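PDB 2PPY: enoyl-CoA hydratase from Geobacillus kaustophilus, which probably catalyses the reversible addition of water to the double bond of 2-enoyl-CoA thioesters in fatty acid beta-oxidation. Local coordinates for residues A[38-43]-A[92-97]; A[53-58]-A[103-108]; A[133-138]-A[171-176]; A[156-161]-A[179-184]. All blocks are in the same frame, centred on the assembly; numbering follows the deposited sequence.

Contact 1: residues A[38-43]-A[92-97]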
# COMPACT_ATOMS: atom_id res chain seq x y z
N LYS A 38 -17.80 15.94 20.28
CA LYS A 38 -16.95 15.91 21.46
C LYS A 38 -17.57 14.93 22.45
O LYS A 38 -16.85 14.21 23.15
CB LYS A 38 -16.83 17.32 22.06
CG LYS A 38 -16.05 18.27 21.16
CD LYS A 38 -16.17 19.73 21.58
CE LYS A 38 -15.56 19.99 22.94
NZ LYS A 38 -15.65 21.43 23.28
N GLU A 39 -18.90 14.88 22.50
CA GLU A 39 -19.59 13.97 23.39
C GLU A 39 -19.53 12.54 22.85
O GLU A 39 -19.34 11.59 23.61
CB GLU A 39 -21.05 14.38 23.58
CG GLU A 39 -21.26 15.77 24.16
CD GLU A 39 -22.65 15.95 24.74
OE1 GLU A 39 -23.63 15.56 24.08
OE2 GLU A 39 -22.77 16.50 25.86
N PHE A 40 -19.70 12.39 21.54
CA PHE A 40 -19.65 11.07 20.91
C PHE A 40 -18.26 10.47 21.11
O PHE A 40 -18.12 9.27 21.38
CB PHE A 40 -19.97 11.17 19.41
CG PHE A 40 -20.22 9.84 18.75
CD1 PHE A 40 -21.27 9.04 19.16
CD2 PHE A 40 -19.40 9.39 17.72
CE1 PHE A 40 -21.51 7.80 18.55
CE2 PHE A 40 -19.63 8.16 17.11
CZ PHE A 40 -20.69 7.37 17.53
N ASN A 41 -17.24 11.31 20.98
CA ASN A 41 -15.85 10.88 21.17
C ASN A 41 -15.64 10.41 22.61
O ASN A 41 -14.98 9.40 22.85
CB ASN A 41 -14.89 12.04 20.89
CG ASN A 41 -13.45 11.65 21.09
OD1 ASN A 41 -12.90 10.84 20.35
ND2 ASN A 41 -12.82 12.22 22.11
N ALA A 42 -16.20 11.15 23.56
CA ALA A 42 -16.08 10.79 24.98
C ALA A 42 -16.75 9.45 25.26
O ALA A 42 -16.24 8.65 26.05
CB ALA A 42 -16.70 11.88 25.85
N ALA A 43 -17.89 9.21 24.62
CA ALA A 43 -18.62 7.96 24.81
C ALA A 43 -17.77 6.80 24.32
O ALA A 43 -17.70 5.74 24.95
CB ALA A 43 -19.93 8.01 24.04
N GLU A 92 -11.38 11.88 12.89
CA GLU A 92 -10.57 11.13 13.84
C GLU A 92 -11.47 10.41 14.84
O GLU A 92 -11.16 9.31 15.30
CB GLU A 92 -9.61 12.08 14.57
CG GLU A 92 -8.62 12.77 13.63
CD GLU A 92 -7.61 13.64 14.35
OE1 GLU A 92 -7.98 14.27 15.35
OE2 GLU A 92 -6.44 13.69 13.90
N THR A 93 -12.60 11.03 15.17
CA THR A 93 -13.53 10.41 16.11
C THR A 93 -14.10 9.16 15.45
O THR A 93 -14.08 8.08 16.04
CB THR A 93 -14.68 11.36 16.48
OG1 THR A 93 -14.15 12.51 17.16
CG2 THR A 93 -15.70 10.65 17.38
N LEU A 94 -14.59 9.30 14.23
CA LEU A 94 -15.15 8.15 13.52
C LEU A 94 -14.07 7.08 13.32
O LEU A 94 -14.37 5.89 13.40
CB LEU A 94 -15.73 8.58 12.17
CG LEU A 94 -16.96 9.50 12.21
CD1 LEU A 94 -17.56 9.60 10.81
CD2 LEU A 94 -18.02 8.96 13.19
N ASP A 95 -12.84 7.50 13.08
CA ASP A 95 -11.75 6.54 12.88
C ASP A 95 -11.53 5.62 14.08
O ASP A 95 -11.09 4.48 13.92
CB ASP A 95 -10.42 7.26 12.58
CG ASP A 95 -10.46 8.09 11.30
OD1 ASP A 95 -11.23 7.76 10.38
OD2 ASP A 95 -9.70 9.08 11.22
N LYS A 96 -11.81 6.12 15.28
CA LYS A 96 -11.62 5.35 16.50
C LYS A 96 -12.45 4.07 16.61
O LYS A 96 -12.05 3.12 17.29
CB LYS A 96 -11.88 6.26 17.72
CG LYS A 96 -10.89 7.42 17.78
CD LYS A 96 -11.21 8.45 18.87
CE LYS A 96 -10.90 7.92 20.26
NZ LYS A 96 -10.77 9.04 21.24
N ILE A 97 -13.59 4.02 15.93
CA ILE A 97 -14.46 2.85 15.98
C ILE A 97 -13.79 1.58 15.44
O ILE A 97 -13.87 0.52 16.06
CB ILE A 97 -15.77 3.12 15.19
CG1 ILE A 97 -16.54 4.26 15.86
CG2 ILE A 97 -16.63 1.86 15.15
CD1 ILE A 97 -17.79 4.69 15.12
O HOH W 1 -11.36 12.13 18.19
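The phenyl ring of Phe40 reaches from one helix to the other, and three aliphatic groups of 92-97 gather round it. Ile97 CD1 meets its edge, near the ring plane, 4.4 Å from Phe40 CE2. Thr93 CG2 and Leu94 CD2 approach obliquely, the former 3.9 Å from Phe40 CD2. With CG anti to the backbone N (chi1 -168°), the Phe40 ring is carried into the space between the helices, where a large apolar side chain suits the buried setting.

The second flat group, the amide of Asn41, does the polar work. Its OD1 accepts a hydrogen bond from Lys96 NZ at 2.9 Å, the donor tilted 26° from the carbonyl plane, and a water gives a second bond to the same oxygen. That water also donates to Thr93 OG1, whose own polar partner within its helix is the carbonyl O of Phe89. The lysine chain, bent at chi3, crosses the asparagine at about a right angle and also forms a salt bridge with Asp45. An alanine in place of Asn41 would probably leave the Lys96 ammonium with one partner fewer and the bridging water without its second acceptor.

Thr93 CG2 lies 3.8 Å from Asn41 CA, where the CA atoms of these two residues come within 5.6 Å. Glu92 forms salt bridges with Arg48 and Arg99 of a second subunit. The axes of the two segments, on helices 34-48 and 80-99, approach to 9.8 Å, 24° from parallel. Helix 34-48 also rests on strand 11-16, Phe40 on Leu11 and Ala43 on Val13.

Contact 2: residues A[53-58]-A[103-108]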
# COMPACT_ATOMS: atom_id res chain seq x y z
N ILE A 53 -18.18 -4.04 28.22
CA ILE A 53 -18.92 -3.77 26.99
C ILE A 53 -18.26 -4.44 25.79
O ILE A 53 -17.09 -4.19 25.50
CB ILE A 53 -19.02 -2.25 26.71
CG1 ILE A 53 -19.54 -1.52 27.95
CG2 ILE A 53 -19.98 -2.01 25.54
CD1 ILE A 53 -20.93 -1.95 28.39
N LYS A 54 -19.01 -5.29 25.11
CA LYS A 54 -18.49 -6.01 23.96
C LYS A 54 -19.16 -5.57 22.66
O LYS A 54 -18.63 -5.80 21.57
CB LYS A 54 -18.67 -7.52 24.17
CG LYS A 54 -17.73 -8.13 25.22
CD LYS A 54 -18.05 -7.69 26.63
CE LYS A 54 -17.36 -8.57 27.68
NZ LYS A 54 -15.87 -8.44 27.70
N VAL A 55 -20.32 -4.94 22.77
CA VAL A 55 -21.05 -4.48 21.60
C VAL A 55 -21.63 -3.10 21.82
O VAL A 55 -22.06 -2.75 22.92
CB VAL A 55 -22.21 -5.44 21.24
CG1 VAL A 55 -22.90 -4.97 19.97
CG2 VAL A 55 -21.68 -6.86 21.06
N VAL A 56 -21.65 -2.29 20.76
CA VAL A 56 -22.21 -0.95 20.86
C VAL A 56 -23.23 -0.74 19.76
O VAL A 56 -22.95 -0.96 18.58
CB VAL A 56 -21.13 0.13 20.74
CG1 VAL A 56 -21.78 1.51 20.80
CG2 VAL A 56 -20.10 -0.02 21.85
N ILE A 57 -24.43 -0.33 20.14
CA ILE A 57 -25.48 -0.05 19.17
C ILE A 57 -25.71 1.45 19.14
O ILE A 57 -25.96 2.07 20.17
CB ILE A 57 -26.82 -0.71 19.53
CG1 ILE A 57 -26.67 -2.22 19.65
CG2 ILE A 57 -27.85 -0.39 18.44
CD1 ILE A 57 -27.94 -2.92 20.15
N VAL A 58 -25.62 2.05 17.97
CA VAL A 58 -25.87 3.47 17.86
C VAL A 58 -27.25 3.63 17.25
O VAL A 58 -27.52 3.13 16.17
CB VAL A 58 -24.81 4.16 16.98
CG1 VAL A 58 -25.07 5.66 16.92
CG2 VAL A 58 -23.42 3.88 17.53
N VAL A 103 -17.90 -4.23 18.89
CA VAL A 103 -18.47 -4.25 17.55
C VAL A 103 -19.49 -3.12 17.54
O VAL A 103 -20.40 -3.08 18.37
CB VAL A 103 -19.18 -5.59 17.26
CG1 VAL A 103 -19.98 -5.50 15.97
CG2 VAL A 103 -18.15 -6.70 17.16
N TYR A 104 -19.33 -2.18 16.61
CA TYR A 104 -20.25 -1.06 16.49
C TYR A 104 -21.32 -1.30 15.42
O TYR A 104 -21.01 -1.56 14.26
CB TYR A 104 -19.47 0.22 16.16
CG TYR A 104 -18.95 0.95 17.39
CD1 TYR A 104 -18.02 0.36 18.24
CD2 TYR A 104 -19.41 2.23 17.71
CE1 TYR A 104 -17.57 1.01 19.40
CE2 TYR A 104 -18.97 2.89 18.85
CZ TYR A 104 -18.06 2.28 19.69
OH TYR A 104 -17.65 2.93 20.82
N ILE A 105 -22.58 -1.23 15.83
CA ILE A 105 -23.70 -1.45 14.92
C ILE A 105 -24.55 -0.19 14.84
O ILE A 105 -24.95 0.37 15.86
CB ILE A 105 -24.61 -2.60 15.42
CG1 ILE A 105 -23.79 -3.86 15.68
CG2 ILE A 105 -25.70 -2.89 14.38
CD1 ILE A 105 -24.60 -4.99 16.28
N ALA A 106 -24.81 0.26 13.62
CA ALA A 106 -25.64 1.44 13.41
C ALA A 106 -27.08 0.97 13.22
O ALA A 106 -27.38 0.25 12.27
CB ALA A 106 -25.18 2.19 12.18
N CYS A 107 -27.96 1.35 14.14
CA CYS A 107 -29.36 0.96 14.05
C CYS A 107 -30.10 2.09 13.33
O CYS A 107 -30.46 3.09 13.94
CB CYS A 107 -29.96 0.76 15.44
SG CYS A 107 -31.64 0.08 15.43
N LEU A 108 -30.32 1.91 12.03
CA LEU A 108 -30.97 2.94 11.23
C LEU A 108 -32.49 2.79 11.15
O LEU A 108 -33.01 1.87 10.50
CB LEU A 108 -30.35 2.95 9.83
CG LEU A 108 -28.82 3.01 9.83
CD1 LEU A 108 -28.30 2.91 8.40
CD2 LEU A 108 -28.33 4.31 10.48
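Backbone hydrogen bonds join Val55-Val58 to Val103-Ala106 as neighbouring parallel strands. The bonds alternate between the strands: Val56 N donates to Val103 O (2.8 Å), Ile105 N to Val56 O, Val58 N to Ile105 O, and Cys107 N to Val58 O (2.7 Å). The last three come in nearly along the C=O axis. At the start of the pairing, Val103 N reaches Lys54 O, from the residue before strand 55-58, at a longer 3.2 Å. Weaker CA-H...O contacts fill in between, among them Tyr104 CA to Val56 O at 3.4 Å.

A CH-pi contact marks one face of the sheet. Val56 CB sits 3.7 Å from the centroid of the Tyr104 ring, only 4° off the ring normal, and its two methyls spread over the same face, CG1 nearest CE2 and CG2 nearest CE1. The branched valine suits a strand and offers the ring a broad apolar cover; Val58 CG2 comes in obliquely beyond it.

Apolar packing occupies the other face, where Val55 CG1 meets Ile105 CD1 at 4.1 Å. Further along, Ile57 CG2, anti to its own amide nitrogen, reaches Cys107 CB at 3.8 Å.

The pair lies in the middle of the mixed sheet, with strand 19-24 beside 55-60 and strand 125-129 beside 103-108. Helix 34-48 covers the Val56 and Tyr104 face through Ile47 and Ile44, and helix 193-205 covers the Val55 and Ile57 face through Ala201.

Contact 3: residues A[133-138]-A[171-176]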
# COMPACT_ATOMS: atom_id res chain seq x y z
N GLY A 133 -36.74 5.30 5.42
CA GLY A 133 -36.63 6.51 4.62
C GLY A 133 -35.54 6.54 3.58
O GLY A 133 -35.38 5.59 2.81
N LYS A 134 -34.78 7.63 3.57
CA LYS A 134 -33.70 7.85 2.60
C LYS A 134 -32.30 7.64 3.17
O LYS A 134 -32.04 7.93 4.34
CB LYS A 134 -33.75 9.28 2.06
CG LYS A 134 -35.09 9.76 1.55
CD LYS A 134 -34.99 11.24 1.19
CE LYS A 134 -36.30 11.82 0.69
NZ LYS A 134 -36.17 13.27 0.35
N ILE A 135 -31.40 7.15 2.33
CA ILE A 135 -30.02 6.94 2.73
C ILE A 135 -29.13 7.33 1.55
O ILE A 135 -29.35 6.90 0.42
CB ILE A 135 -29.78 5.46 3.16
CG1 ILE A 135 -28.31 5.26 3.54
CG2 ILE A 135 -30.20 4.51 2.04
CD1 ILE A 135 -28.05 3.96 4.28
N GLY A 136 -28.15 8.20 1.82
CA GLY A 136 -27.25 8.66 0.78
C GLY A 136 -26.39 9.84 1.21
O GLY A 136 -26.38 10.21 2.38
N LEU A 137 -25.67 10.42 0.26
CA LEU A 137 -24.78 11.55 0.53
C LEU A 137 -25.10 12.71 -0.42
O LEU A 137 -24.54 12.81 -1.51
CB LEU A 137 -23.33 11.10 0.34
CG LEU A 137 -22.81 9.94 1.21
CD1 LEU A 137 -21.43 9.53 0.73
CD2 LEU A 137 -22.76 10.35 2.67
N PRO A 138 -26.00 13.61 -0.01
CA PRO A 138 -26.38 14.76 -0.84
C PRO A 138 -25.55 16.04 -0.71
O PRO A 138 -25.95 17.08 -1.22
CB PRO A 138 -27.84 14.98 -0.44
CG PRO A 138 -27.80 14.72 1.03
CD PRO A 138 -26.93 13.47 1.14
N GLU A 171 -27.99 11.85 -5.05
CA GLU A 171 -29.27 11.18 -4.89
C GLU A 171 -29.28 10.10 -3.82
O GLU A 171 -28.33 9.33 -3.68
CB GLU A 171 -29.73 10.62 -6.24
CG GLU A 171 -30.44 11.67 -7.09
CD GLU A 171 -30.48 11.32 -8.57
OE1 GLU A 171 -30.77 10.16 -8.90
OE2 GLU A 171 -30.23 12.23 -9.39
N THR A 172 -30.36 10.06 -3.06
CA THR A 172 -30.53 9.09 -2.00
C THR A 172 -31.32 7.88 -2.50
O THR A 172 -32.04 7.96 -3.49
CB THR A 172 -31.27 9.72 -0.80
OG1 THR A 172 -32.57 10.14 -1.20
CG2 THR A 172 -30.50 10.94 -0.29
N ILE A 173 -31.17 6.75 -1.81
CA ILE A 173 -31.86 5.53 -2.19
C ILE A 173 -32.70 4.98 -1.04
O ILE A 173 -32.72 5.56 0.05
CB ILE A 173 -30.86 4.46 -2.66
CG1 ILE A 173 -29.85 4.15 -1.55
CG2 ILE A 173 -30.13 4.94 -3.91
CD1 ILE A 173 -28.85 3.06 -1.91
N THR A 174 -33.37 3.87 -1.27
CA THR A 174 -34.21 3.24 -0.26
C THR A 174 -33.43 2.20 0.53
O THR A 174 -32.33 1.81 0.13
CB THR A 174 -35.42 2.52 -0.90
OG1 THR A 174 -34.95 1.45 -1.74
CG2 THR A 174 -36.25 3.49 -1.74
N PRO A 175 -33.98 1.74 1.66
CA PRO A 175 -33.33 0.74 2.50
C PRO A 175 -33.08 -0.53 1.68
O PRO A 175 -32.01 -1.14 1.76
CB PRO A 175 -34.34 0.50 3.62
CG PRO A 175 -35.00 1.84 3.75
CD PRO A 175 -35.21 2.25 2.31
N GLN A 176 -34.09 -0.91 0.90
CA GLN A 176 -34.01 -2.10 0.05
C GLN A 176 -32.86 -1.98 -0.95
O GLN A 176 -32.05 -2.90 -1.08
CB GLN A 176 -35.32 -2.31 -0.72
CG GLN A 176 -36.53 -2.71 0.12
CD GLN A 176 -37.03 -1.60 1.03
OE1 GLN A 176 -37.00 -0.42 0.67
NE2 GLN A 176 -37.51 -1.97 2.21
O HOH W 2 -25.91 9.78 -2.62
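Ile135 and Ile173 form a single antiparallel bridge, a hydrogen-bonded pair in which each backbone serves the other. Ile173 N donates to Ile135 O at 2.9 Å and almost straight, 174° at the hydrogen; Ile135 N donates to Ile173 O at 3.1 Å with a more bent 148°. Beyond it the CA atoms come closest at Gly136 and Thr172, 4.3 Å apart. Glycine suits this place, since a CB here would clash with Thr172 CA. A water then joins the chains, accepting from Leu137 N and donating to Glu171 O.

The isoleucine side chains cross at a slant beside the bridge, Ile135 CG2 lying 3.6 Å from Ile173 CG1. Thr172 packs against the aliphatic part of Lys134, with its OG1 3.6 Å from Lys134 CB. At the far end Pro175 CD touches Gly133 O at 3.4 Å; a proline fits this first turn, where no amide hydrogen is needed.

Thr174 is the N-cap of helix 175-181, so the bridge immediately precedes that helix. On its other side, strand 135-136 bonds to strand 111-113 through Thr112, and Ile135 packs on Leu117 of helix 115-121.

Contact 4: residues A[156-161]-A[179-184]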
# COMPACT_ATOMS: atom_id res chain seq x y z
N ARG A 156 -15.17 2.14 -0.73
CA ARG A 156 -14.63 0.88 -0.27
C ARG A 156 -15.73 -0.12 0.07
O ARG A 156 -15.55 -1.33 -0.10
CB ARG A 156 -13.72 1.10 0.95
CG ARG A 156 -12.39 1.80 0.61
CD ARG A 156 -11.64 2.29 1.84
NE ARG A 156 -10.33 2.83 1.51
CZ ARG A 156 -10.11 3.93 0.79
NH1 ARG A 156 -11.14 4.63 0.32
NH2 ARG A 156 -8.87 4.33 0.53
N LEU A 157 -16.87 0.38 0.54
CA LEU A 157 -17.96 -0.52 0.91
C LEU A 157 -18.77 -1.02 -0.29
O LEU A 157 -18.96 -2.23 -0.43
CB LEU A 157 -18.91 0.17 1.90
CG LEU A 157 -20.07 -0.69 2.43
CD1 LEU A 157 -19.52 -1.87 3.22
CD2 LEU A 157 -20.98 0.16 3.31
N ILE A 158 -19.23 -0.12 -1.15
CA ILE A 158 -20.05 -0.54 -2.29
C ILE A 158 -19.38 -0.53 -3.67
O ILE A 158 -20.01 -0.92 -4.66
CB ILE A 158 -21.34 0.31 -2.40
CG1 ILE A 158 -21.00 1.77 -2.72
CG2 ILE A 158 -22.13 0.23 -1.11
CD1 ILE A 158 -22.22 2.62 -3.03
N GLY A 159 -18.13 -0.09 -3.74
CA GLY A 159 -17.45 -0.02 -5.03
C GLY A 159 -17.23 1.43 -5.43
O GLY A 159 -18.13 2.26 -5.28
N TYR A 160 -16.05 1.74 -5.95
CA TYR A 160 -15.72 3.11 -6.32
C TYR A 160 -16.61 3.79 -7.37
O TYR A 160 -16.98 4.95 -7.22
CB TYR A 160 -14.24 3.22 -6.72
CG TYR A 160 -13.79 2.35 -7.88
CD1 TYR A 160 -13.96 2.77 -9.20
CD2 TYR A 160 -13.15 1.12 -7.66
CE1 TYR A 160 -13.49 2.00 -10.27
CE2 TYR A 160 -12.68 0.35 -8.73
CZ TYR A 160 -12.85 0.79 -10.03
OH TYR A 160 -12.36 0.04 -11.09
N SER A 161 -16.96 3.07 -8.44
CA SER A 161 -17.79 3.67 -9.48
C SER A 161 -19.21 3.92 -8.96
O SER A 161 -19.79 4.98 -9.21
CB SER A 161 -17.83 2.76 -10.71
OG SER A 161 -18.52 3.39 -11.77
N LEU A 179 -29.63 -2.34 0.69
CA LEU A 179 -29.31 -3.73 0.98
C LEU A 179 -28.71 -4.45 -0.24
O LEU A 179 -27.74 -5.19 -0.12
CB LEU A 179 -30.56 -4.48 1.45
CG LEU A 179 -30.35 -5.96 1.82
CD1 LEU A 179 -29.36 -6.05 2.98
CD2 LEU A 179 -31.69 -6.60 2.20
N GLU A 180 -29.28 -4.22 -1.42
CA GLU A 180 -28.78 -4.89 -2.60
C GLU A 180 -27.37 -4.46 -3.02
O GLU A 180 -26.63 -5.27 -3.59
CB GLU A 180 -29.77 -4.75 -3.76
CG GLU A 180 -30.30 -3.36 -4.00
CD GLU A 180 -31.63 -3.37 -4.74
OE1 GLU A 180 -32.65 -3.75 -4.12
OE2 GLU A 180 -31.65 -3.01 -5.93
N ILE A 181 -26.98 -3.22 -2.74
CA ILE A 181 -25.63 -2.80 -3.13
C ILE A 181 -24.63 -2.98 -1.99
O ILE A 181 -23.45 -2.66 -2.13
CB ILE A 181 -25.59 -1.34 -3.61
CG1 ILE A 181 -25.94 -0.39 -2.46
CG2 ILE A 181 -26.53 -1.16 -4.79
CD1 ILE A 181 -25.77 1.09 -2.82
N GLY A 182 -25.10 -3.51 -0.86
CA GLY A 182 -24.22 -3.74 0.27
C GLY A 182 -24.00 -2.54 1.18
O GLY A 182 -23.08 -2.54 1.99
N LEU A 183 -24.84 -1.52 1.05
CA LEU A 183 -24.71 -0.32 1.88
C LEU A 183 -25.11 -0.62 3.33
O LEU A 183 -24.57 -0.02 4.26
CB LEU A 183 -25.59 0.81 1.34
CG LEU A 183 -25.03 2.23 1.39
CD1 LEU A 183 -26.19 3.21 1.35
CD2 LEU A 183 -24.20 2.46 2.63
N VAL A 184 -26.06 -1.53 3.51
CA VAL A 184 -26.49 -1.94 4.85
C VAL A 184 -26.37 -3.46 4.86
O VAL A 184 -26.35 -4.07 3.80
CB VAL A 184 -27.97 -1.55 5.16
CG1 VAL A 184 -28.12 -0.04 5.08
CG2 VAL A 184 -28.93 -2.25 4.20
O HOH W 3 -22.11 -2.58 -4.43
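Leu157 and Ile158, in the last turn of their helix, press their side chains onto the backbone at the C-terminal end of helix 175-181 and just beyond. Leu157 straddles Gly182 O, with CG at 3.6 Å, and its CD2 goes on to meet Leu183 CD2 at 4.0 Å. Ile158 CG2 lies 3.3 Å from Ile181 O, while its CD1 meets Ile181 CD1 at 3.9 Å. Both isoleucines hold CG1 between the backbone N and the carbonyl carbon (chi1 66° in Ile158), which brings the two delta methyls together. A water spans the contact as well, giving one hydrogen to Ile158 O and the other to Ile181 O, each at 2.7 Å.

In the next shell, Leu121 of helix 115-121 touches both Leu157 and Leu183, and Ile173 packs on Ile181. Replacing Leu157 by an alanine would probably open a gap over Gly182 O and take away the methyl that meets Leu183 CD2. Leu157 also packs against Tyr160 of a neighbouring subunit, while Arg156 donates to Met225 O of another, placing this region near subunit boundaries.

Two glycines shape the backbone. Gly159, with positive phi, ends one helix and is the N-cap of the next. Gly182 closes helix 175-181 in a Schellman motif; a side chain at its backbone angles would jam against the preceding carbonyl. The arrangement is the packing of one helix C-terminus against another helix's Schellman turn.

Overall arrangement
From the N terminus, contact 1 opens on helix 34-48 and contact 2 on strand 55-60 before the chain returns through helix 80-99 and strand 103-108, so the two loops cross. They join a helix pair to the sheet beneath it, and touch where Ile97 meets Tyr104. Both have closed before contact 3 opens at residue 133. Contact 4 opens inside that loop and closes after it, so these two also cross; they share helix 175-181, one at its start and the other at its end. Leu108 packing on Ile135 links contact 2 to contact 3, connecting the central sheet to the short strand 135-136, which Ile135 packing on Leu183 then links to contact 4.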